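Local structure of sulfide-quinone reductase (Aquifex aeolicus, 3HYW) at residues A18-N23 against Q319-V324; F163-H168 against E207-E212; Y169-K172 against I176-K179; Y233-L236 against T240-V243; A325-N330 against D337-R342. The protein oxidises hydrogen sulfide with a quinone as electron acceptor, using one bound FAD per subunit, and builds up polysulfur, probably released as cyclooctasulfur. One frame throughout, in Å; residues are numbered along the deposited sequence.

Contact 1: A18-N23 against Q319-V324; sequences AYNLRN and QMAMAV
A321 and M322 are the two residues of 319-324 that touch N20, and the approach is made by one atom, ND2 of the asparagine amide. Taken in order along the helix, A321 comes first: its CB lies 3.7 Å from N20 ND2, and its carbonyl carbon is approached a little more closely, at 3.5 Å from the same ND2. At M322 the amide nitrogen also stands 3.5 Å from N20 ND2; as both atoms are donors, this is proximity and not a bond. The M322 side chain sets out away from the partner helix, and its CG still grazes N20 ND2 at 4.0 Å before the chain bends at chi3 (-144°). V324, one turn on from A321, rests on T17 of helix 12-24. N20 reaches the facing backbone because its CB is directed at it and CG stands opposite the carbonyl carbon, chi1 -79°. The CA atoms of N20 and M322 are only 6.4 Å apart, evidence of a close approach of the two helices; A321, with only a methyl, rests on A16 and T17, next to the glycine-rich turn whose G13 binds FAD. Helix 12-24, the first helix of the Rossmann-type nucleotide-binding fold, thus has helix 314-332 along one flank, where L21 continues the contact onto A325 and I328, while A18 and L21 pack against I30 of strand 29-33.

Contact 2: F163-H168 against E207-E212; sequences FALMLH and EDLFAE
L165 is the residue of 163-168 that bridges to the other helix, where it meets L209 and F210. Its CB is directed at segment 207-212. From there CG, placed opposite the carbonyl carbon by a chi1 of -71°, comes within 4.1 Å of F210 CE1. At the tip, the CD1 methyl does most of the touching: it meets the CD2 methyl of L209 at 3.3 Å, tighter than an ordinary van der Waals contact, and F210 CE1 at 4.0 Å. The last approach is made at the edge of the phenyl ring, near its plane, and not over a face.

The two partners reach CD1 by different routes. In L209 a chi1 of -175° brings CG round opposite the backbone nitrogen, and chi2 (73°) then puts the CD2 methyl against L165. F210 starts away from helix 158-173, yet its ring returns far enough to offer CE1. The closest pair of CA atoms, L165 and F210, is 8.4 Å apart, a spacing that leaves side chains to fill the interface. Around them, L165 and L209 both lean on F351, and F210 sets its ring edge-to-face with F184. Elsewhere on helix 202-212, D208 forms a salt bridge with R204 of a neighbouring subunit.

All three residues in touch are buried and meet through carbon alone. The contact therefore implies hydrophobic cohesion between helices 158-173 and 202-212, dependent on shape and exclusion of water, while D208 of the second helix takes its charge to the subunit interface.

Contact 3: Y169-K172 against I176-K179; sequences YELK and IRYK
The carbonyl oxygen of L171 accepts a hydrogen bond from the backbone N of I176, with 2.9 Å between L171 O and I176 N. The N-H points at the oxygen nearly straight, at 162°, although the donor is tilted 24° from the carbonyl plane. This i+5 to i bond carries the chain round beyond the last turns of helix 158-173.

Side chains meet beside the bond. L171 CD2 meets I176 CD1 at 3.7 Å, the two chains crossing at about a right angle, and the same methyl lies 4.0 Å from I176 CG1. That branch of I176 sits between the backbone nitrogen and the carbonyl carbon (chi1 58°), a placement that also brings CG1 to 3.7 Å from L171 O. R177 uses its aliphatic part: its CB is 4.0 Å from L171 CB, and its CD lies 4.1 Å from L171 CD1. Bends at chi2 and chi3 then lead the guanidinium away, to bonds with V180 O, N214 O and H168 ND1. The ring of Y178 receives a cation-pi contact from R342 of a neighbouring subunit.

From I176 the chain enters a short 3-10 turn, 177-179, marked by K179 N bonding to I176 O. The 6→1 backbone bond at the C-terminal end of helix 158-173 is of the kind found in Schellman-type helix ends, and here it leads to strand 182-185 in the alpha-to-beta connection of a Rossmann-like alpha/beta domain.

Contact 4: Y233-L236 against T240-V243; sequences YEDL and THEV
Y233 and H241 pair across a beta hairpin, the antiparallel connection of strands 230-234 and 240-244, in which they form the hydrogen-bonded pair. Both backbone donors and both acceptors of this pair are used: H241 N gives to Y233 O at 2.7 Å, and Y233 N gives to H241 O at 3.0 Å. The first bond is the straighter, with an N-H...O angle of 164° and the donor almost in line with the C=O bond; in the second the donor is tilted 30° from the carbonyl plane of H241. Y233 O has a further, weaker neighbour in the CA-H of T240, at 3.4 Å from T240 CA.

The next pair, E234 with T240, is non-hydrogen-bonded, so the backbone of E234 turns to A222 on the other neighbouring strand, which makes the sheet three-stranded. Polar side chains find their partners outside the pair. E234 OE1 has a salt bridge with K224, E242 OE1 one with K230, and D235 OD1 accepts from the backbone N of N239 within the turn.

On the face that carries Y233 and H241, the tyrosine CG lies between its backbone nitrogen and carbonyl carbon (chi1 65°), which lays the ring across toward the partner strand. The imidazole runs nearly parallel to it but slid aside, with centroids 5.2 Å apart and little overlap. What covers the phenol is instead a CH-pi contact: H241 CB stands over one face, 3.6 Å from the ring centroid and displaced toward the CZ end.

Contact 5: A325-N330 against D337-R342; sequences AHNIVN and DKYAPR
Y339 lays its ring beside H326 and N330 where strand 339-341 runs back along helix 314-332, a helix-turn-strand unit whose short axes approach to 8.8 Å at 167°, close to antiparallel. The H326 and Y339 rings are oblique, their planes 56° apart, and the nearer touch is through the histidine's CB, 3.7 Å from Y339 CD2. N330 crosses the tyrosine at about a right angle and comes to the ring's edge: its ND2 is 3.6 Å from Y339 CE2, with the amide turned 48° from the ring plane. N327 lies against K338 and Y339 on the same helix face.

The N330 amide is fixed by two bonds from ND2. A water accepts one and also bonds Y339 OH, lying in the plane of the tyrosine ring. The other goes to D337 O, nearly straight and within the amide's own plane. Beyond the segments, Y339 also packs on I416 and L418 of strand 416-418, which pairs with 339-341.

K338, bent at chi2 and chi4, brings NZ back to D337 O at 3.0 Å; N330 ND2 reaches D337 O at 3.1 Å from the opposite face of the carbonyl plane.

Overall arrangement
Four of the contacts form two pairs, and contact 4 stands apart. Contacts 1 and 5 share helix 314-332, their centres 9 Å apart, and meet where N20 packs on A325; the helix thus ties the FAD-binding Rossmann-type fold to strand 339-341. Contacts 2 and 3 share helix 158-173, with centres 12 Å apart and a probable H168-R177 hydrogen bond, and both touch a neighbouring subunit of the trimer. Contact 4, a surface hairpin, lies 22 Å from contact 2 and about 45 Å from contact 1, centre to centre. In sequence, contacts 2, 3 and 4 all fall between the two segments of contact 1, and contact 5 follows.

Contact 1: A18-N23 against Q319-V324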
# COMPACT_ATOMS: atom_id res chain seq x y z
N ALA A 18 33.26 -28.18 8.82
CA ALA A 18 34.34 -29.13 8.54
C ALA A 18 35.40 -28.57 7.57
O ALA A 18 36.60 -28.70 7.84
CB ALA A 18 33.79 -30.45 8.02
N TYR A 19 34.96 -27.97 6.47
CA TYR A 19 35.89 -27.38 5.50
C TYR A 19 36.63 -26.18 6.10
O TYR A 19 37.83 -26.02 5.87
CB TYR A 19 35.18 -26.97 4.21
CG TYR A 19 34.74 -28.10 3.28
CD1 TYR A 19 34.68 -29.43 3.71
CD2 TYR A 19 34.33 -27.82 1.97
CE1 TYR A 19 34.25 -30.45 2.86
CE2 TYR A 19 33.90 -28.83 1.12
CZ TYR A 19 33.87 -30.13 1.56
OH TYR A 19 33.44 -31.12 0.71
N ASN A 20 35.92 -25.34 6.86
CA ASN A 20 36.54 -24.17 7.49
C ASN A 20 37.64 -24.61 8.45
O ASN A 20 38.74 -24.07 8.44
CB ASN A 20 35.53 -23.31 8.24
CG ASN A 20 34.71 -22.40 7.33
OD1 ASN A 20 35.21 -21.84 6.36
ND2 ASN A 20 33.44 -22.25 7.66
N LEU A 21 37.34 -25.61 9.28
CA LEU A 21 38.31 -26.21 10.19
C LEU A 21 39.51 -26.82 9.47
O LEU A 21 40.66 -26.64 9.90
CB LEU A 21 37.63 -27.27 11.06
CG LEU A 21 36.77 -26.77 12.23
CD1 LEU A 21 35.94 -27.92 12.77
CD2 LEU A 21 37.64 -26.15 13.33
N ARG A 22 39.25 -27.54 8.38
CA ARG A 22 40.31 -28.19 7.62
C ARG A 22 41.29 -27.19 7.01
O ARG A 22 42.51 -27.40 7.03
CB ARG A 22 39.73 -29.13 6.55
CG ARG A 22 40.75 -29.71 5.55
CD ARG A 22 41.93 -30.46 6.22
NE ARG A 22 41.53 -31.71 6.88
CZ ARG A 22 41.73 -32.01 8.16
NH1 ARG A 22 42.33 -31.15 8.98
NH2 ARG A 22 41.32 -33.18 8.64
N ASN A 23 40.75 -26.09 6.49
CA ASN A 23 41.56 -25.07 5.84
C ASN A 23 42.35 -24.23 6.85
O ASN A 23 43.45 -23.76 6.56
CB ASN A 23 40.68 -24.20 4.92
CG ASN A 23 40.25 -24.93 3.64
OD1 ASN A 23 39.06 -25.09 3.36
ND2 ASN A 23 41.23 -25.40 2.87
N GLN A 319 28.15 -18.06 8.06
CA GLN A 319 28.74 -17.18 9.08
C GLN A 319 28.87 -17.87 10.45
O GLN A 319 29.89 -17.69 11.11
CB GLN A 319 27.93 -15.89 9.19
CG GLN A 319 27.97 -15.06 7.91
CD GLN A 319 27.05 -13.87 7.94
OE1 GLN A 319 26.22 -13.75 8.84
NE2 GLN A 319 27.18 -12.98 6.96
N MET A 320 27.84 -18.63 10.86
CA MET A 320 27.92 -19.49 12.05
C MET A 320 29.10 -20.44 11.93
O MET A 320 29.87 -20.59 12.87
CB MET A 320 26.68 -20.36 12.20
CG MET A 320 25.42 -19.63 12.60
SD MET A 320 24.02 -20.74 12.43
CE MET A 320 22.65 -19.61 12.59
N ALA A 321 29.22 -21.08 10.77
CA ALA A 321 30.29 -22.03 10.49
C ALA A 321 31.68 -21.40 10.58
O ALA A 321 32.59 -22.02 11.16
CB ALA A 321 30.09 -22.67 9.12
N MET A 322 31.85 -20.21 10.02
CA MET A 322 33.14 -19.48 10.10
C MET A 322 33.49 -19.16 11.54
O MET A 322 34.63 -19.37 11.97
CB MET A 322 33.11 -18.17 9.31
CG MET A 322 32.96 -18.28 7.82
SD MET A 322 32.86 -16.62 7.10
CE MET A 322 31.69 -16.92 5.76
N ALA A 323 32.52 -18.63 12.28
CA ALA A 323 32.71 -18.27 13.68
C ALA A 323 33.06 -19.49 14.53
O ALA A 323 34.00 -19.44 15.33
CB ALA A 323 31.47 -17.58 14.23
N VAL A 324 32.33 -20.59 14.34
CA VAL A 324 32.55 -21.81 15.12
C VAL A 324 33.92 -22.43 14.86
O VAL A 324 34.61 -22.84 15.80
CB VAL A 324 31.42 -22.84 14.89
CG1 VAL A 324 31.85 -24.25 15.34
CG2 VAL A 324 30.15 -22.40 15.62

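Contact 2: F163-H168 against E207-E212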
# COMPACT_ATOMS: atom_id res chain seq x y z
N PHE A 163 7.71 -21.65 -4.15
CA PHE A 163 6.94 -22.75 -4.74
C PHE A 163 5.61 -22.27 -5.33
O PHE A 163 5.21 -22.71 -6.41
CB PHE A 163 6.71 -23.87 -3.71
CG PHE A 163 6.02 -25.09 -4.28
CD1 PHE A 163 4.64 -25.24 -4.19
CD2 PHE A 163 6.76 -26.08 -4.92
CE1 PHE A 163 4.00 -26.36 -4.73
CE2 PHE A 163 6.13 -27.21 -5.47
CZ PHE A 163 4.75 -27.35 -5.36
N ALA A 164 4.94 -21.39 -4.61
CA ALA A 164 3.68 -20.84 -5.09
C ALA A 164 3.86 -20.09 -6.41
O ALA A 164 3.08 -20.27 -7.36
CB ALA A 164 3.06 -19.95 -4.04
N LEU A 165 4.89 -19.26 -6.49
CA LEU A 165 5.12 -18.45 -7.68
C LEU A 165 5.69 -19.25 -8.85
O LEU A 165 5.37 -18.99 -10.02
CB LEU A 165 5.96 -17.21 -7.35
CG LEU A 165 5.13 -16.22 -6.53
CD1 LEU A 165 5.99 -15.23 -5.80
CD2 LEU A 165 4.10 -15.51 -7.40
N MET A 166 6.50 -20.26 -8.52
CA MET A 166 7.03 -21.23 -9.49
C MET A 166 5.90 -22.04 -10.12
O MET A 166 5.90 -22.27 -11.33
CB MET A 166 8.02 -22.19 -8.82
CG MET A 166 9.34 -21.57 -8.44
SD MET A 166 10.47 -22.78 -7.71
CE MET A 166 11.90 -21.76 -7.54
N LEU A 167 4.95 -22.47 -9.29
CA LEU A 167 3.80 -23.22 -9.76
C LEU A 167 2.91 -22.37 -10.66
O LEU A 167 2.50 -22.82 -11.72
CB LEU A 167 3.01 -23.79 -8.58
CG LEU A 167 1.81 -24.70 -8.90
CD1 LEU A 167 2.22 -25.86 -9.82
CD2 LEU A 167 1.16 -25.22 -7.62
N HIS A 168 2.64 -21.13 -10.25
CA HIS A 168 1.95 -20.16 -11.12
C HIS A 168 2.62 -20.05 -12.49
O HIS A 168 1.94 -20.08 -13.53
CB HIS A 168 1.89 -18.77 -10.45
CG HIS A 168 1.52 -17.67 -11.39
ND1 HIS A 168 0.22 -17.43 -11.79
CD2 HIS A 168 2.28 -16.75 -12.04
CE1 HIS A 168 0.20 -16.41 -12.63
NE2 HIS A 168 1.43 -15.98 -12.80
N GLU A 207 2.56 -8.56 -1.58
CA GLU A 207 1.14 -8.26 -1.79
C GLU A 207 0.87 -7.87 -3.25
O GLU A 207 -0.05 -8.42 -3.87
CB GLU A 207 0.66 -7.15 -0.87
CG GLU A 207 0.28 -7.60 0.53
CD GLU A 207 -0.10 -6.44 1.44
OE1 GLU A 207 0.02 -5.27 1.02
OE2 GLU A 207 -0.51 -6.70 2.58
N ASP A 208 1.66 -6.94 -3.78
CA ASP A 208 1.49 -6.48 -5.16
C ASP A 208 1.75 -7.60 -6.15
O ASP A 208 1.08 -7.70 -7.18
CB ASP A 208 2.43 -5.31 -5.48
CG ASP A 208 1.98 -4.00 -4.87
OD1 ASP A 208 0.99 -3.99 -4.11
OD2 ASP A 208 2.63 -2.98 -5.16
N LEU A 209 2.72 -8.44 -5.82
CA LEU A 209 3.12 -9.57 -6.64
C LEU A 209 2.03 -10.65 -6.69
O LEU A 209 1.75 -11.19 -7.76
CB LEU A 209 4.42 -10.16 -6.08
CG LEU A 209 5.13 -11.28 -6.81
CD1 LEU A 209 5.79 -10.76 -8.09
CD2 LEU A 209 6.15 -11.89 -5.88
N PHE A 210 1.45 -10.97 -5.54
CA PHE A 210 0.34 -11.93 -5.47
C PHE A 210 -0.88 -11.38 -6.23
O PHE A 210 -1.55 -12.12 -6.95
CB PHE A 210 -0.02 -12.26 -4.02
CG PHE A 210 0.81 -13.37 -3.41
CD1 PHE A 210 1.99 -13.81 -4.02
CD2 PHE A 210 0.41 -13.98 -2.22
CE1 PHE A 210 2.75 -14.82 -3.46
CE2 PHE A 210 1.18 -15.00 -1.65
CZ PHE A 210 2.34 -15.42 -2.27
N ALA A 211 -1.14 -10.08 -6.08
CA ALA A 211 -2.22 -9.41 -6.80
C ALA A 211 -2.00 -9.43 -8.32
O ALA A 211 -2.93 -9.74 -9.07
CB ALA A 211 -2.39 -7.98 -6.30
N GLU A 212 -0.79 -9.11 -8.76
CA GLU A 212 -0.46 -9.10 -10.19
C GLU A 212 -0.59 -10.49 -10.83
O GLU A 212 -0.86 -10.60 -12.02
CB GLU A 212 0.95 -8.54 -10.44
CG GLU A 212 1.03 -7.01 -10.36
CD GLU A 212 2.31 -6.50 -9.69
OE1 GLU A 212 3.31 -7.26 -9.62
OE2 GLU A 212 2.31 -5.34 -9.22

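Contact 3: Y169-K172 against I176-K179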
# COMPACT_ATOMS: atom_id res chain seq x y z
N TYR A 169 3.94 -19.90 -12.49
CA TYR A 169 4.74 -19.81 -13.71
C TYR A 169 4.53 -21.06 -14.58
O TYR A 169 4.25 -20.94 -15.77
CB TYR A 169 6.22 -19.62 -13.37
CG TYR A 169 7.14 -19.70 -14.57
CD1 TYR A 169 7.38 -18.58 -15.37
CD2 TYR A 169 7.79 -20.89 -14.90
CE1 TYR A 169 8.23 -18.65 -16.48
CE2 TYR A 169 8.64 -20.97 -16.01
CZ TYR A 169 8.86 -19.85 -16.78
OH TYR A 169 9.69 -19.92 -17.87
N GLU A 170 4.66 -22.23 -13.97
CA GLU A 170 4.49 -23.51 -14.66
C GLU A 170 3.10 -23.66 -15.27
O GLU A 170 2.96 -24.09 -16.42
CB GLU A 170 4.79 -24.68 -13.71
CG GLU A 170 4.64 -26.07 -14.32
CD GLU A 170 5.71 -26.42 -15.36
OE1 GLU A 170 6.85 -25.90 -15.26
OE2 GLU A 170 5.40 -27.22 -16.27
N LEU A 171 2.07 -23.30 -14.50
CA LEU A 171 0.69 -23.40 -14.96
C LEU A 171 0.43 -22.46 -16.14
O LEU A 171 -0.28 -22.82 -17.08
CB LEU A 171 -0.29 -23.13 -13.81
CG LEU A 171 -0.25 -24.11 -12.62
CD1 LEU A 171 -0.98 -23.56 -11.40
CD2 LEU A 171 -0.79 -25.48 -13.00
N LYS A 172 1.01 -21.27 -16.09
CA LYS A 172 0.93 -20.30 -17.18
C LYS A 172 1.69 -20.79 -18.42
O LYS A 172 1.30 -20.52 -19.55
CB LYS A 172 1.45 -18.94 -16.71
CG LYS A 172 0.86 -17.75 -17.45
CD LYS A 172 1.16 -16.45 -16.71
CE LYS A 172 1.03 -15.26 -17.64
NZ LYS A 172 1.13 -13.96 -16.92
N ILE A 176 -2.76 -23.42 -18.39
CA ILE A 176 -3.88 -23.91 -17.58
C ILE A 176 -4.06 -23.15 -16.25
O ILE A 176 -4.78 -23.61 -15.36
CB ILE A 176 -3.77 -25.45 -17.31
CG1 ILE A 176 -2.46 -25.79 -16.59
CG2 ILE A 176 -3.94 -26.24 -18.61
CD1 ILE A 176 -2.46 -27.15 -15.90
N ARG A 177 -3.42 -21.99 -16.14
CA ARG A 177 -3.53 -21.17 -14.92
C ARG A 177 -4.97 -20.66 -14.70
O ARG A 177 -5.41 -20.51 -13.55
CB ARG A 177 -2.51 -20.01 -14.94
CG ARG A 177 -2.58 -19.07 -13.73
CD ARG A 177 -2.21 -19.77 -12.41
NE ARG A 177 -3.29 -19.66 -11.43
CZ ARG A 177 -3.45 -18.68 -10.55
NH1 ARG A 177 -2.58 -17.67 -10.48
NH2 ARG A 177 -4.48 -18.71 -9.71
N TYR A 178 -5.71 -20.44 -15.78
CA TYR A 178 -7.10 -20.01 -15.68
C TYR A 178 -8.04 -21.11 -15.15
O TYR A 178 -9.20 -20.84 -14.85
CB TYR A 178 -7.61 -19.44 -17.02
CG TYR A 178 -8.04 -20.48 -18.05
CD1 TYR A 178 -9.39 -20.63 -18.37
CD2 TYR A 178 -7.10 -21.29 -18.69
CE1 TYR A 178 -9.80 -21.58 -19.31
CE2 TYR A 178 -7.50 -22.24 -19.63
CZ TYR A 178 -8.85 -22.37 -19.93
OH TYR A 178 -9.25 -23.30 -20.86
N LYS A 179 -7.51 -22.32 -15.03
CA LYS A 179 -8.26 -23.45 -14.47
C LYS A 179 -7.87 -23.74 -13.02
O LYS A 179 -8.49 -24.58 -12.37
CB LYS A 179 -8.06 -24.71 -15.31
CG LYS A 179 -8.50 -24.60 -16.76
CD LYS A 179 -8.86 -25.96 -17.33
CE LYS A 179 -9.16 -25.90 -18.83
NZ LYS A 179 -7.94 -25.58 -19.64

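Contact 4: Y233-L236 against T240-V243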
# COMPACT_ATOMS: atom_id res chain seq x y z
N TYR A 233 -8.56 -23.93 8.58
CA TYR A 233 -7.78 -23.00 9.37
C TYR A 233 -8.64 -22.31 10.43
O TYR A 233 -9.86 -22.24 10.30
CB TYR A 233 -7.05 -21.98 8.48
CG TYR A 233 -7.96 -21.03 7.72
CD1 TYR A 233 -8.45 -21.36 6.46
CD2 TYR A 233 -8.31 -19.79 8.26
CE1 TYR A 233 -9.28 -20.49 5.75
CE2 TYR A 233 -9.13 -18.91 7.56
CZ TYR A 233 -9.61 -19.26 6.31
OH TYR A 233 -10.44 -18.40 5.63
N GLU A 234 -7.98 -21.80 11.46
CA GLU A 234 -8.64 -21.11 12.55
C GLU A 234 -8.12 -19.67 12.60
O GLU A 234 -6.91 -19.43 12.57
CB GLU A 234 -8.32 -21.83 13.86
CG GLU A 234 -9.13 -21.40 15.06
CD GLU A 234 -8.81 -22.21 16.30
OE1 GLU A 234 -8.67 -23.45 16.19
OE2 GLU A 234 -8.70 -21.62 17.39
N ASP A 235 -9.04 -18.70 12.65
CA ASP A 235 -8.62 -17.31 12.83
C ASP A 235 -8.33 -17.01 14.31
O ASP A 235 -8.44 -17.90 15.16
CB ASP A 235 -9.59 -16.30 12.18
CG ASP A 235 -10.99 -16.33 12.79
OD1 ASP A 235 -11.17 -16.76 13.95
OD2 ASP A 235 -11.92 -15.89 12.08
N LEU A 236 -7.95 -15.77 14.60
CA LEU A 236 -7.60 -15.36 15.96
C LEU A 236 -8.80 -15.21 16.89
O LEU A 236 -8.63 -15.12 18.11
CB LEU A 236 -6.78 -14.07 15.93
CG LEU A 236 -5.30 -14.25 15.59
CD1 LEU A 236 -4.76 -12.97 15.03
CD2 LEU A 236 -4.50 -14.69 16.81
N THR A 240 -13.35 -21.40 13.01
CA THR A 240 -12.78 -22.27 11.99
C THR A 240 -13.34 -21.95 10.60
O THR A 240 -14.53 -21.64 10.45
CB THR A 240 -13.01 -23.76 12.30
OG1 THR A 240 -14.40 -23.98 12.58
CG2 THR A 240 -12.19 -24.19 13.50
N HIS A 241 -12.47 -22.03 9.61
CA HIS A 241 -12.83 -21.78 8.23
C HIS A 241 -12.30 -22.88 7.32
O HIS A 241 -11.41 -23.65 7.69
CB HIS A 241 -12.29 -20.42 7.76
CG HIS A 241 -12.84 -19.25 8.52
ND1 HIS A 241 -12.26 -18.77 9.67
CD2 HIS A 241 -13.93 -18.47 8.29
CE1 HIS A 241 -12.96 -17.74 10.12
NE2 HIS A 241 -13.97 -17.54 9.30
N GLU A 242 -12.86 -22.94 6.13
CA GLU A 242 -12.65 -24.04 5.22
C GLU A 242 -12.37 -23.46 3.84
O GLU A 242 -13.03 -22.52 3.40
CB GLU A 242 -13.90 -24.91 5.22
CG GLU A 242 -13.83 -26.16 4.39
CD GLU A 242 -15.12 -26.95 4.41
OE1 GLU A 242 -15.45 -27.53 5.46
OE2 GLU A 242 -15.81 -26.98 3.36
N VAL A 243 -11.37 -24.02 3.16
CA VAL A 243 -11.06 -23.62 1.80
C VAL A 243 -10.83 -24.90 0.98
O VAL A 243 -10.16 -25.82 1.44
CB VAL A 243 -9.86 -22.62 1.76
CG1 VAL A 243 -8.60 -23.21 1.12
CG2 VAL A 243 -10.28 -21.34 1.03

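Contact 5: A325-N330 against D337-R342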
# COMPACT_ATOMS: atom_id res chain seq x y z
N ALA A 325 34.31 -22.49 13.59
CA ALA A 325 35.64 -22.96 13.20
C ALA A 325 36.77 -22.14 13.82
O ALA A 325 37.72 -22.71 14.34
CB ALA A 325 35.76 -23.02 11.68
N HIS A 326 36.65 -20.82 13.80
CA HIS A 326 37.64 -19.94 14.44
C HIS A 326 37.68 -20.12 15.95
O HIS A 326 38.76 -20.15 16.55
CB HIS A 326 37.41 -18.48 14.09
CG HIS A 326 37.95 -18.09 12.75
ND1 HIS A 326 39.28 -17.82 12.53
CD2 HIS A 326 37.34 -17.94 11.55
CE1 HIS A 326 39.47 -17.52 11.26
NE2 HIS A 326 38.31 -17.59 10.64
N ASN A 327 36.49 -20.25 16.55
CA ASN A 327 36.36 -20.46 17.98
C ASN A 327 37.02 -21.76 18.46
O ASN A 327 37.69 -21.77 19.49
CB ASN A 327 34.88 -20.43 18.39
CG ASN A 327 34.28 -19.03 18.35
OD1 ASN A 327 33.06 -18.86 18.33
ND2 ASN A 327 35.14 -18.03 18.32
N ILE A 328 36.83 -22.83 17.69
CA ILE A 328 37.45 -24.13 17.98
C ILE A 328 38.97 -24.08 17.84
O ILE A 328 39.72 -24.54 18.72
CB ILE A 328 36.86 -25.25 17.08
CG1 ILE A 328 35.43 -25.58 17.52
CG2 ILE A 328 37.73 -26.52 17.14
CD1 ILE A 328 34.65 -26.48 16.55
N VAL A 329 39.43 -23.52 16.72
CA VAL A 329 40.84 -23.38 16.42
C VAL A 329 41.55 -22.53 17.49
O VAL A 329 42.62 -22.90 17.98
CB VAL A 329 41.03 -22.82 14.98
CG1 VAL A 329 42.41 -22.23 14.78
CG2 VAL A 329 40.76 -23.92 13.96
N ASN A 330 40.93 -21.41 17.86
CA ASN A 330 41.48 -20.52 18.88
C ASN A 330 41.52 -21.14 20.27
O ASN A 330 42.42 -20.83 21.06
CB ASN A 330 40.73 -19.19 18.91
CG ASN A 330 41.11 -18.29 17.77
OD1 ASN A 330 41.94 -18.65 16.93
ND2 ASN A 330 40.51 -17.11 17.72
N ASP A 337 40.66 -14.90 21.74
CA ASP A 337 39.74 -14.26 20.80
C ASP A 337 38.58 -15.19 20.47
O ASP A 337 38.79 -16.36 20.14
CB ASP A 337 40.45 -13.86 19.50
CG ASP A 337 41.16 -12.52 19.60
OD1 ASP A 337 41.04 -11.84 20.64
OD2 ASP A 337 41.85 -12.15 18.62
N LYS A 338 37.36 -14.67 20.57
CA LYS A 338 36.16 -15.42 20.21
C LYS A 338 35.27 -14.61 19.29
O LYS A 338 35.18 -13.39 19.42
CB LYS A 338 35.38 -15.85 21.47
CG LYS A 338 36.14 -16.85 22.38
CD LYS A 338 36.22 -18.25 21.76
CE LYS A 338 37.31 -19.09 22.41
NZ LYS A 338 38.68 -18.57 22.12
N TYR A 339 34.60 -15.30 18.36
CA TYR A 339 33.83 -14.65 17.31
C TYR A 339 32.35 -14.98 17.35
O TYR A 339 31.96 -16.12 17.65
CB TYR A 339 34.38 -15.01 15.92
CG TYR A 339 35.81 -14.60 15.72
CD1 TYR A 339 36.12 -13.35 15.18
CD2 TYR A 339 36.86 -15.45 16.07
CE1 TYR A 339 37.44 -12.96 15.00
CE2 TYR A 339 38.18 -15.07 15.90
CZ TYR A 339 38.46 -13.82 15.36
OH TYR A 339 39.77 -13.44 15.17
N ALA A 340 31.55 -13.97 17.05
CA ALA A 340 30.13 -14.12 16.80
C ALA A 340 29.87 -13.90 15.31
O ALA A 340 30.51 -13.03 14.70
CB ALA A 340 29.36 -13.12 17.62
N PRO A 341 28.95 -14.67 14.71
CA PRO A 341 28.56 -14.42 13.32
C PRO A 341 27.73 -13.15 13.22
O PRO A 341 26.97 -12.82 14.13
CB PRO A 341 27.69 -15.63 12.97
CG PRO A 341 27.15 -16.10 14.28
CD PRO A 341 28.23 -15.83 15.29
N ARG A 342 27.90 -12.43 12.11
CA ARG A 342 27.09 -11.26 11.83
C ARG A 342 25.61 -11.63 11.78
O ARG A 342 24.75 -10.88 12.25
CB ARG A 342 27.52 -10.63 10.50
CG ARG A 342 26.73 -9.39 10.09
CD ARG A 342 26.98 -8.21 11.02
NE ARG A 342 26.25 -7.03 10.57
CZ ARG A 342 26.31 -5.82 11.13
NH1 ARG A 342 27.07 -5.61 12.19
NH2 ARG A 342 25.61 -4.83 10.61
O HOH W 1 41.51 -15.25 15.62